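Side-chain contacts in putative periplasmic or exported protein (Salmonella enterica subsp. enterica serovar Typhimurium, PDB 4GQZ), which binds copper in the periplasm and probably contributes to copper resistance: residues 95-100 with 106-111; 66-71 with 130-135; 23-28 with 121-126. All coordinates share one frame; numbering follows the deposited sequence.

Contact 1 (95-100 with 106-111); sequences FTVKVT and VIVQKE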
loop_
_atom_site.group_PDB
_atom_site.type_symbol
_atom_site.label_atom_id
_atom_site.label_comp_id
_atom_site.label_asym_id
_atom_site.label_seq_id
_atom_site.Cartn_x
_atom_site.Cartn_y
_atom_site.Cartn_z
ATOM N N PHE B 95 -20.528 -11.092 12.135
ATOM C CA PHE B 95 -19.812 -10.959 13.399
ATOM C C PHE B 95 -19.770 -9.500 13.842
ATOM O O PHE B 95 -19.893 -8.595 13.019
ATOM C CB PHE B 95 -18.379 -11.485 13.258
ATOM C CG PHE B 95 -18.292 -12.966 13.016
ATOM C CD1 PHE B 95 -18.281 -13.855 14.081
ATOM C CD2 PHE B 95 -18.221 -13.470 11.722
ATOM C CE1 PHE B 95 -18.204 -15.230 13.852
ATOM C CE2 PHE B 95 -18.136 -14.829 11.484
ATOM C CZ PHE B 95 -18.132 -15.717 12.549
ATOM N N THR B 96 -19.613 -9.273 15.141
ATOM C CA THR B 96 -19.251 -7.950 15.628
ATOM C C THR B 96 -17.757 -7.948 15.958
ATOM O O THR B 96 -17.269 -8.815 16.687
ATOM C CB THR B 96 -20.077 -7.548 16.859
ATOM O OG1 THR B 96 -21.461 -7.479 16.493
ATOM C CG2 THR B 96 -19.648 -6.186 17.361
ATOM N N VAL B 97 -17.029 -6.981 15.408
ATOM C CA VAL B 97 -15.572 -6.989 15.487
ATOM C C VAL B 97 -15.071 -5.714 16.159
ATOM O O VAL B 97 -15.429 -4.608 15.739
ATOM C CB VAL B 97 -14.955 -7.101 14.073
ATOM C CG1 VAL B 97 -13.419 -7.016 14.126
ATOM C CG2 VAL B 97 -15.412 -8.406 13.380
ATOM N N LYS B 98 -14.258 -5.859 17.204
ATOM C CA LYS B 98 -13.664 -4.691 17.849
ATOM C C LYS B 98 -12.164 -4.841 17.996
ATOM O O LYS B 98 -11.687 -5.842 18.527
ATOM C CB LYS B 98 -14.276 -4.429 19.231
ATOM C CG LYS B 98 -13.725 -3.157 19.880
ATOM C CD LYS B 98 -14.492 -2.748 21.145
ATOM C CE LYS B 98 -14.318 -3.754 22.261
ATOM N NZ LYS B 98 -15.174 -3.395 23.424
ATOM N N VAL B 99 -11.415 -3.849 17.527
ATOM C CA VAL B 99 -9.980 -3.844 17.753
ATOM C C VAL B 99 -9.605 -2.607 18.546
ATOM O O VAL B 99 -9.954 -1.487 18.155
ATOM C CB VAL B 99 -9.192 -3.861 16.443
ATOM C CG1 VAL B 99 -7.701 -3.630 16.722
ATOM C CG2 VAL B 99 -9.400 -5.182 15.733
ATOM N N THR B 100 -8.907 -2.815 19.659
ATOM C CA THR B 100 -8.520 -1.730 20.550
ATOM C C THR B 100 -7.011 -1.771 20.770
ATOM O O THR B 100 -6.450 -2.845 20.954
ATOM C CB THR B 100 -9.263 -1.833 21.921
ATOM O OG1 THR B 100 -8.987 -3.099 22.536
ATOM C CG2 THR B 100 -10.756 -1.724 21.729
ATOM N N VAL B 106 -10.041 2.806 20.180
ATOM C CA VAL B 106 -10.760 1.853 19.329
ATOM C C VAL B 106 -10.380 2.064 17.868
ATOM O O VAL B 106 -10.604 3.136 17.310
ATOM C CB VAL B 106 -12.288 1.979 19.511
ATOM C CG1 VAL B 106 -13.035 1.114 18.489
ATOM C CG2 VAL B 106 -12.668 1.579 20.909
ATOM N N ILE B 107 -9.778 1.046 17.253
ATOM C CA ILE B 107 -9.317 1.153 15.875
ATOM C C ILE B 107 -10.396 0.627 14.945
ATOM O O ILE B 107 -10.628 1.150 13.852
ATOM C CB ILE B 107 -8.042 0.308 15.629
ATOM C CG1 ILE B 107 -6.950 0.632 16.654
ATOM C CG2 ILE B 107 -7.533 0.526 14.219
ATOM C CD1 ILE B 107 -6.576 2.110 16.724
ATOM N N VAL B 108 -11.032 -0.449 15.381
ATOM C CA VAL B 108 -12.092 -1.063 14.604
ATOM C C VAL B 108 -13.254 -1.362 15.523
ATOM O O VAL B 108 -13.071 -1.897 16.609
ATOM C CB VAL B 108 -11.625 -2.381 13.933
ATOM C CG1 VAL B 108 -12.756 -2.988 13.119
ATOM C CG2 VAL B 108 -10.437 -2.133 13.039
ATOM N N GLN B 109 -14.452 -0.990 15.097
ATOM C CA GLN B 109 -15.653 -1.384 15.805
ATOM C C GLN B 109 -16.799 -1.412 14.818
ATOM O O GLN B 109 -17.321 -0.356 14.445
ATOM C CB GLN B 109 -15.973 -0.401 16.919
ATOM C CG GLN B 109 -17.425 -0.470 17.376
ATOM C CD GLN B 109 -17.595 -1.269 18.628
ATOM O OE1 GLN B 109 -17.597 -2.502 18.597
ATOM N NE2 GLN B 109 -17.752 -0.576 19.753
ATOM N N LYS B 110 -17.172 -2.606 14.364
ATOM C CA LYS B 110 -18.305 -2.725 13.448
ATOM C C LYS B 110 -18.770 -4.151 13.194
ATOM O O LYS B 110 -18.074 -5.116 13.514
ATOM C CB LYS B 110 -18.011 -2.043 12.111
ATOM C CG LYS B 110 -16.835 -2.597 11.333
ATOM C CD LYS B 110 -16.676 -1.782 10.053
ATOM C CE LYS B 110 -15.610 -2.354 9.135
ATOM N NZ LYS B 110 -14.222 -2.138 9.635
ATOM N N GLU B 111 -19.963 -4.256 12.613
ATOM C CA GLU B 111 -20.491 -5.526 12.137
ATOM C C GLU B 111 -19.773 -5.908 10.850
ATOM O O GLU B 111 -19.759 -5.135 9.891
ATOM C CB GLU B 111 -21.994 -5.406 11.856
ATOM C CG GLU B 111 -22.775 -4.586 12.881
ATOM C CD GLU B 111 -22.608 -5.099 14.299
ATOM O OE1 GLU B 111 -22.382 -6.322 14.470
ATOM O OE2 GLU B 111 -22.689 -4.276 15.248
#
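Thr-96 and Glu-111 make the polar side-chain link across this strand pair: OG1 of Thr-96 donates to OE1 of Glu-111 over a short 2.5 Å, reaching the syn lone pair. A bend at chi2 (-56°) folds the carboxylate of Glu-111 back alongside the threonine.

Backbone bonds set the register. Val-97 and Lys-110 form a hydrogen-bonded antiparallel pair, with N of Val-97 2.9 Å from O of Lys-110 and N of Lys-110 3.0 Å from O of Val-97. Further on, N of Val-99 lies 2.7 Å from O of Val-108. The carbonyl of Val-99 then takes two donors, Ile-107 N at 2.7 Å and Val-108 N at 3.2 Å, and the pairing slips by one residue there.

Apolar packing divides between the two faces. On the buried one, CB of Val-99 meets CB of Val-108 at 3.8 Å, and Leu-124 of strand 120-125 packs against both valines. On the more exposed one, CG2 of Thr-100 touches CG2 of Val-106 at 3.9 Å, while the methylenes of Lys-98 run beside the amide of Gln-109.

Strand 94-101 also pairs with strand 129-136 along its other edge. With strand axes running at 173° and Ile-107 and Val-108 both facing Val-99, the geometry is that of a beta hairpin carrying a classic beta bulge.

Contact 2 (66-71 with 130-135); sequences LSFAPY and GTLEVS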
loop_
_atom_site.group_PDB
_atom_site.type_symbol
_atom_site.label_atom_id
_atom_site.label_comp_id
_atom_site.label_asym_id
_atom_site.label_seq_id
_atom_site.Cartn_x
_atom_site.Cartn_y
_atom_site.Cartn_z
ATOM N N LEU B 66 -4.455 -8.198 8.940
ATOM C CA LEU B 66 -4.716 -9.339 9.789
ATOM C C LEU B 66 -5.986 -10.058 9.324
ATOM O O LEU B 66 -7.059 -9.448 9.224
ATOM C CB LEU B 66 -4.872 -8.856 11.223
ATOM C CG LEU B 66 -5.211 -9.933 12.249
ATOM C CD1 LEU B 66 -4.088 -10.972 12.347
ATOM C CD2 LEU B 66 -5.504 -9.266 13.592
ATOM N N SER B 67 -5.884 -11.356 9.048
ATOM C CA SER B 67 -7.079 -12.123 8.668
ATOM C C SER B 67 -7.366 -13.167 9.742
ATOM O O SER B 67 -6.488 -13.941 10.113
ATOM C CB SER B 67 -6.909 -12.751 7.268
ATOM O OG SER B 67 -8.146 -13.247 6.749
ATOM N N PHE B 68 -8.582 -13.171 10.279
ATOM C CA PHE B 68 -8.885 -14.089 11.366
ATOM C C PHE B 68 -10.147 -14.906 11.104
ATOM O O PHE B 68 -11.037 -14.491 10.344
ATOM C CB PHE B 68 -9.001 -13.299 12.681
ATOM C CG PHE B 68 -10.027 -12.206 12.643
ATOM C CD1 PHE B 68 -9.695 -10.939 12.194
ATOM C CD2 PHE B 68 -11.322 -12.441 13.088
ATOM C CE1 PHE B 68 -10.639 -9.919 12.168
ATOM C CE2 PHE B 68 -12.270 -11.434 13.066
ATOM C CZ PHE B 68 -11.923 -10.164 12.600
ATOM N N ALA B 69 -10.240 -16.065 11.751
ATOM C CA ALA B 69 -11.350 -16.966 11.501
ATOM C C ALA B 69 -11.873 -17.455 12.833
ATOM O O ALA B 69 -11.233 -18.270 13.484
ATOM C CB ALA B 69 -10.896 -18.147 10.646
ATOM N N PRO B 70 -13.017 -16.920 13.274
ATOM C CA PRO B 70 -13.556 -17.418 14.547
ATOM C C PRO B 70 -14.026 -18.860 14.393
ATOM O O PRO B 70 -14.300 -19.302 13.272
ATOM C CB PRO B 70 -14.748 -16.497 14.806
ATOM C CG PRO B 70 -14.397 -15.199 14.065
ATOM C CD PRO B 70 -13.719 -15.713 12.796
ATOM N N TYR B 71 -14.121 -19.595 15.496
ATOM C CA TYR B 71 -14.620 -20.956 15.406
ATOM C C TYR B 71 -15.435 -21.352 16.625
ATOM O O TYR B 71 -15.399 -20.682 17.657
ATOM C CB TYR B 71 -13.472 -21.938 15.166
ATOM C CG TYR B 71 -12.601 -22.235 16.367
ATOM C CD1 TYR B 71 -11.535 -21.408 16.695
ATOM C CD2 TYR B 71 -12.820 -23.371 17.155
ATOM C CE1 TYR B 71 -10.721 -21.683 17.784
ATOM C CE2 TYR B 71 -12.004 -23.652 18.241
ATOM C CZ TYR B 71 -10.959 -22.807 18.542
ATOM O OH TYR B 71 -10.146 -23.064 19.626
ATOM N N GLY B 130 -2.385 -4.727 20.786
ATOM C CA GLY B 130 -3.730 -4.522 21.286
ATOM C C GLY B 130 -4.520 -5.797 21.432
ATOM O O GLY B 130 -3.961 -6.876 21.674
ATOM N N THR B 131 -5.834 -5.671 21.281
ATOM C CA THR B 131 -6.729 -6.801 21.486
ATOM C C THR B 131 -7.776 -6.800 20.400
ATOM O O THR B 131 -8.306 -5.748 20.042
ATOM C CB THR B 131 -7.433 -6.733 22.860
ATOM O OG1 THR B 131 -6.449 -6.724 23.901
ATOM C CG2 THR B 131 -8.364 -7.941 23.073
ATOM N N LEU B 132 -8.067 -7.981 19.867
ATOM C CA LEU B 132 -9.194 -8.156 18.960
ATOM C C LEU B 132 -10.282 -8.908 19.721
ATOM O O LEU B 132 -9.997 -9.920 20.369
ATOM C CB LEU B 132 -8.779 -8.979 17.737
ATOM C CG LEU B 132 -9.952 -9.585 16.953
ATOM C CD1 LEU B 132 -10.747 -8.505 16.257
ATOM C CD2 LEU B 132 -9.506 -10.643 15.955
ATOM N N GLU B 133 -11.515 -8.411 19.670
ATOM C CA GLU B 133 -12.638 -9.157 20.233
ATOM C C GLU B 133 -13.641 -9.395 19.137
ATOM O O GLU B 133 -13.892 -8.514 18.311
ATOM C CB GLU B 133 -13.308 -8.420 21.396
ATOM C CG GLU B 133 -14.466 -9.228 22.007
ATOM C CD GLU B 133 -15.221 -8.479 23.097
ATOM O OE1 GLU B 133 -14.886 -7.305 23.354
ATOM O OE2 GLU B 133 -16.153 -9.073 23.690
ATOM N N VAL B 134 -14.191 -10.603 19.107
ATOM C CA VAL B 134 -15.183 -10.966 18.113
ATOM C C VAL B 134 -16.397 -11.494 18.862
ATOM O O VAL B 134 -16.261 -12.115 19.922
ATOM C CB VAL B 134 -14.626 -12.038 17.142
ATOM C CG1 VAL B 134 -15.688 -12.466 16.142
ATOM C CG2 VAL B 134 -13.420 -11.494 16.415
ATOM N N SER B 135 -17.591 -11.207 18.358
ATOM C CA SER B 135 -18.779 -11.728 19.018
ATOM C C SER B 135 -19.807 -12.200 17.997
ATOM O O SER B 135 -19.943 -11.613 16.920
ATOM C CB SER B 135 -19.363 -10.707 20.003
ATOM O OG SER B 135 -20.222 -9.798 19.350
#
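The Phe-68 ring has a methyl seated over one face: CD2 of Leu-132 stands 3.7 Å from the centroid of the Phe-68 ring and only 10° off its normal, which meets the geometry of a CH-pi contact. It sits over the ring centre, slightly nearer Phe-68 CG (3.7 Å from Leu-132 CD2) than Phe-68 CZ (4.2 Å from Leu-132 CD2). Val-134 comes in obliquely, its CG2 lying 3.5 Å from CE2 of Phe-68.

Side chains of two sheets face each other here, as in a beta sandwich, which would be consistent with the E-set clan of the family. Phe-68 belongs to strand 63-68 of the three-stranded sheet, whereas Leu-132 and Val-134 project from strand 129-136 of the five-stranded one. The CA atoms of Phe-68 and Leu-132 are 9.6 Å apart, a spacing at which side chains rather than backbones bridge the two layers. Every residue that touches is buried, and the contact consists of apolar packing.

A torsion explains how the methyl gets there: Leu-132 extends CG anti to its own N (chi1 162°), carrying a methyl branch onto the ring. Leu-132 and Val-134, two residues apart on one strand, point to the same side and so both reach Phe-68.

Neighbouring side chains continue the core: Leu-132 also packs on Val-97, Val-99 and Ile-145, and Phe-68 on Ile-120 and Leu-158. Two residues on from Phe-68, Pro-70 meets Val-134 at about a right angle, its ring carbon CG 3.7 Å from CG1 of Val-134, so the two methyls of that valine serve different partners.

Contact 3 (23-28 with 121-126); sequences IVDTID and GVWLPR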
loop_
_atom_site.group_PDB
_atom_site.type_symbol
_atom_site.label_atom_id
_atom_site.label_comp_id
_atom_site.label_asym_id
_atom_site.label_seq_id
_atom_site.Cartn_x
_atom_site.Cartn_y
_atom_site.Cartn_z
ATOM N N ILE B 23 -6.272 -5.763 -4.146
ATOM C CA ILE B 23 -5.870 -7.108 -4.596
ATOM C C ILE B 23 -6.052 -8.119 -3.465
ATOM O O ILE B 23 -6.665 -9.174 -3.654
ATOM C CB ILE B 23 -4.403 -7.161 -5.046
ATOM C CG1 ILE B 23 -4.189 -6.295 -6.288
ATOM C CG2 ILE B 23 -3.978 -8.594 -5.341
ATOM C CD1 ILE B 23 -2.724 -6.170 -6.684
ATOM N N VAL B 24 -5.489 -7.804 -2.299
ATOM C CA VAL B 24 -5.628 -8.656 -1.118
ATOM C C VAL B 24 -7.093 -8.891 -0.775
ATOM O O VAL B 24 -7.523 -10.060 -0.630
ATOM C CB VAL B 24 -4.844 -8.073 0.071
ATOM C CG1 VAL B 24 -5.150 -8.832 1.359
ATOM C CG2 VAL B 24 -3.351 -8.115 -0.236
ATOM N N ASP B 25 -7.873 -7.807 -0.678
ATOM C CA ASP B 25 -9.314 -7.921 -0.431
ATOM C C ASP B 25 -10.005 -8.812 -1.470
ATOM O O ASP B 25 -10.847 -9.638 -1.128
ATOM C CB ASP B 25 -9.993 -6.546 -0.458
ATOM C CG ASP B 25 -9.587 -5.664 0.700
ATOM O OD1 ASP B 25 -8.959 -6.176 1.648
ATOM O OD2 ASP B 25 -9.895 -4.448 0.655
ATOM N N THR B 26 -9.667 -8.627 -2.742
ATOM C CA THR B 26 -10.337 -9.383 -3.803
ATOM C C THR B 26 -10.068 -10.870 -3.634
ATOM O O THR B 26 -10.983 -11.711 -3.734
ATOM C CB THR B 26 -9.852 -8.943 -5.208
ATOM O OG1 THR B 26 -10.100 -7.534 -5.390
ATOM C CG2 THR B 26 -10.561 -9.733 -6.288
ATOM N N ILE B 27 -8.811 -11.203 -3.362
ATOM C CA ILE B 27 -8.433 -12.609 -3.264
ATOM C C ILE B 27 -9.023 -13.255 -2.018
ATOM O O ILE B 27 -9.626 -14.338 -2.088
ATOM C CB ILE B 27 -6.908 -12.784 -3.281
ATOM C CG1 ILE B 27 -6.323 -12.286 -4.607
ATOM C CG2 ILE B 27 -6.530 -14.247 -3.124
ATOM C CD1 ILE B 27 -4.817 -12.482 -4.698
ATOM N N ASP B 28 -8.864 -12.605 -0.875
ATOM C CA ASP B 28 -9.372 -13.167 0.384
ATOM C C ASP B 28 -10.880 -13.342 0.334
ATOM O O ASP B 28 -11.428 -14.285 0.906
ATOM C CB ASP B 28 -8.994 -12.250 1.548
ATOM C CG ASP B 28 -8.806 -13.008 2.870
ATOM O OD1 ASP B 28 -8.895 -14.264 2.907
ATOM O OD2 ASP B 28 -8.551 -12.337 3.887
ATOM N N GLY B 121 -10.912 -10.034 7.175
ATOM C CA GLY B 121 -9.660 -9.296 7.158
ATOM C C GLY B 121 -9.820 -7.856 7.632
ATOM O O GLY B 121 -10.803 -7.196 7.294
ATOM N N VAL B 122 -8.885 -7.374 8.450
ATOM C CA VAL B 122 -8.870 -5.953 8.797
ATOM C C VAL B 122 -7.533 -5.312 8.467
ATOM O O VAL B 122 -6.488 -5.960 8.529
ATOM C CB VAL B 122 -9.188 -5.703 10.282
ATOM C CG1 VAL B 122 -10.631 -6.080 10.579
ATOM C CG2 VAL B 122 -8.233 -6.496 11.179
ATOM N N TRP B 123 -7.572 -4.027 8.137
ATOM C CA TRP B 123 -6.365 -3.274 7.849
ATOM C C TRP B 123 -6.032 -2.383 9.034
ATOM O O TRP B 123 -6.827 -1.525 9.433
ATOM C CB TRP B 123 -6.565 -2.449 6.580
ATOM C CG TRP B 123 -6.682 -3.305 5.331
ATOM C CD1 TRP B 123 -7.839 -3.711 4.708
ATOM C CD2 TRP B 123 -5.602 -3.843 4.558
ATOM N NE1 TRP B 123 -7.535 -4.467 3.601
ATOM C CE2 TRP B 123 -6.172 -4.559 3.481
ATOM C CE3 TRP B 123 -4.211 -3.795 4.676
ATOM C CZ2 TRP B 123 -5.394 -5.227 2.533
ATOM C CZ3 TRP B 123 -3.440 -4.448 3.734
ATOM C CH2 TRP B 123 -4.035 -5.163 2.675
ATOM N N LEU B 124 -4.848 -2.588 9.598
ATOM C CA LEU B 124 -4.519 -2.023 10.899
ATOM C C LEU B 124 -3.237 -1.189 10.820
ATOM O O LEU B 124 -2.358 -1.470 10.000
ATOM C CB LEU B 124 -4.348 -3.163 11.913
ATOM C CG LEU B 124 -5.566 -4.051 12.207
ATOM C CD1 LEU B 124 -5.197 -5.164 13.149
ATOM C CD2 LEU B 124 -6.688 -3.228 12.822
ATOM N N PRO B 125 -3.126 -0.159 11.675
ATOM C CA PRO B 125 -1.869 0.602 11.762
ATOM C C PRO B 125 -0.731 -0.345 12.112
ATOM O O PRO B 125 -0.954 -1.309 12.845
ATOM C CB PRO B 125 -2.104 1.567 12.933
ATOM C CG PRO B 125 -3.589 1.576 13.173
ATOM C CD PRO B 125 -4.115 0.254 12.691
ATOM N N ARG B 126 0.458 -0.095 11.580
ATOM C CA ARG B 126 1.611 -0.945 11.863
ATOM C C ARG B 126 2.222 -0.627 13.224
ATOM O O ARG B 126 2.040 0.468 13.749
ATOM C CB ARG B 126 2.666 -0.779 10.759
ATOM C CG ARG B 126 2.220 -1.347 9.427
ATOM C CD ARG B 126 3.280 -1.190 8.339
ATOM N NE ARG B 126 2.868 -1.858 7.105
ATOM C CZ ARG B 126 2.916 -3.173 6.906
ATOM N NH1 ARG B 126 3.346 -3.991 7.860
ATOM N NH2 ARG B 126 2.535 -3.678 5.745
#
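A helix is moored to a strand that is outermost, within this chain, in a three-stranded sheet: Asp-25 and Val-24 of helix 20-28 receive the indole of Trp-123, which projects from strand 120-125. The nearest CA atoms of the two segments, those of Asp-25 and Gly-121, are 7.7 Å apart, so side chains make the join.

The polar part is one well-formed hydrogen bond. NE1 of Trp-123 donates to OD1 of Asp-25 over 3.0 Å with an N-H...O angle of 159°, and the acceptor lies close to the ring plane, at the indole edge. OD1 uses its syn lone pair, on the side of OD2. The carboxylate is turned 64° from the indole plane, and OD1 alone of its two oxygens bonds to NE1 across this contact, OD2 of Asp-25 staying 3.8 Å from NE1 of Trp-123. With CG of Asp-25 anti to the carbonyl carbon (chi1 -68°), the acid swings from the helix flank toward the indole and helps to set how the ring is turned.

The apolar part lies on the benzo side of the same ring. Val-24 approaches obliquely, with its CG1 3.8 Å from CZ2 of Trp-123 and its CB 4.0 Å from CH2 of Trp-123. Adjacent helix residues thus grip neighbouring parts of one indole, one by a bond and the other by packing.

Tyr-65 of strand 63-68 completes the setting: its ring meets that of Trp-123, and both Val-24 and Asp-25 touch it. Ile-23 packs on Pro-59 of the second subunit. Helix 20-28, which also packs through Val-24 and Ile-27 on strand 46-50 of the four-stranded sheet, is thus tied through Trp-123 to the three-stranded sheet, beside the dimer interface.

From the N terminus, helix 20-28 is the first contact segment met; it is joined to strand 120-125, so contact 3 closes a long loop over 92 intervening residues. Segment 66-71 lies within that loop, but its partner 130-135 lies beyond it: contacts 2 and 3 therefore cross. Contact 1, a local hairpin, falls inside both loops. Strands 94-101 and 129-136 are sheet neighbours, which joins contacts 1 and 2, while strands 63-68 and 120-125 pair in the three-stranded sheet, joining contacts 2 and 3. Ser-67 OG reaches Asp-28 OD2. Helix 20-28, the three-stranded sheet and the five-stranded sheet are thus tied together.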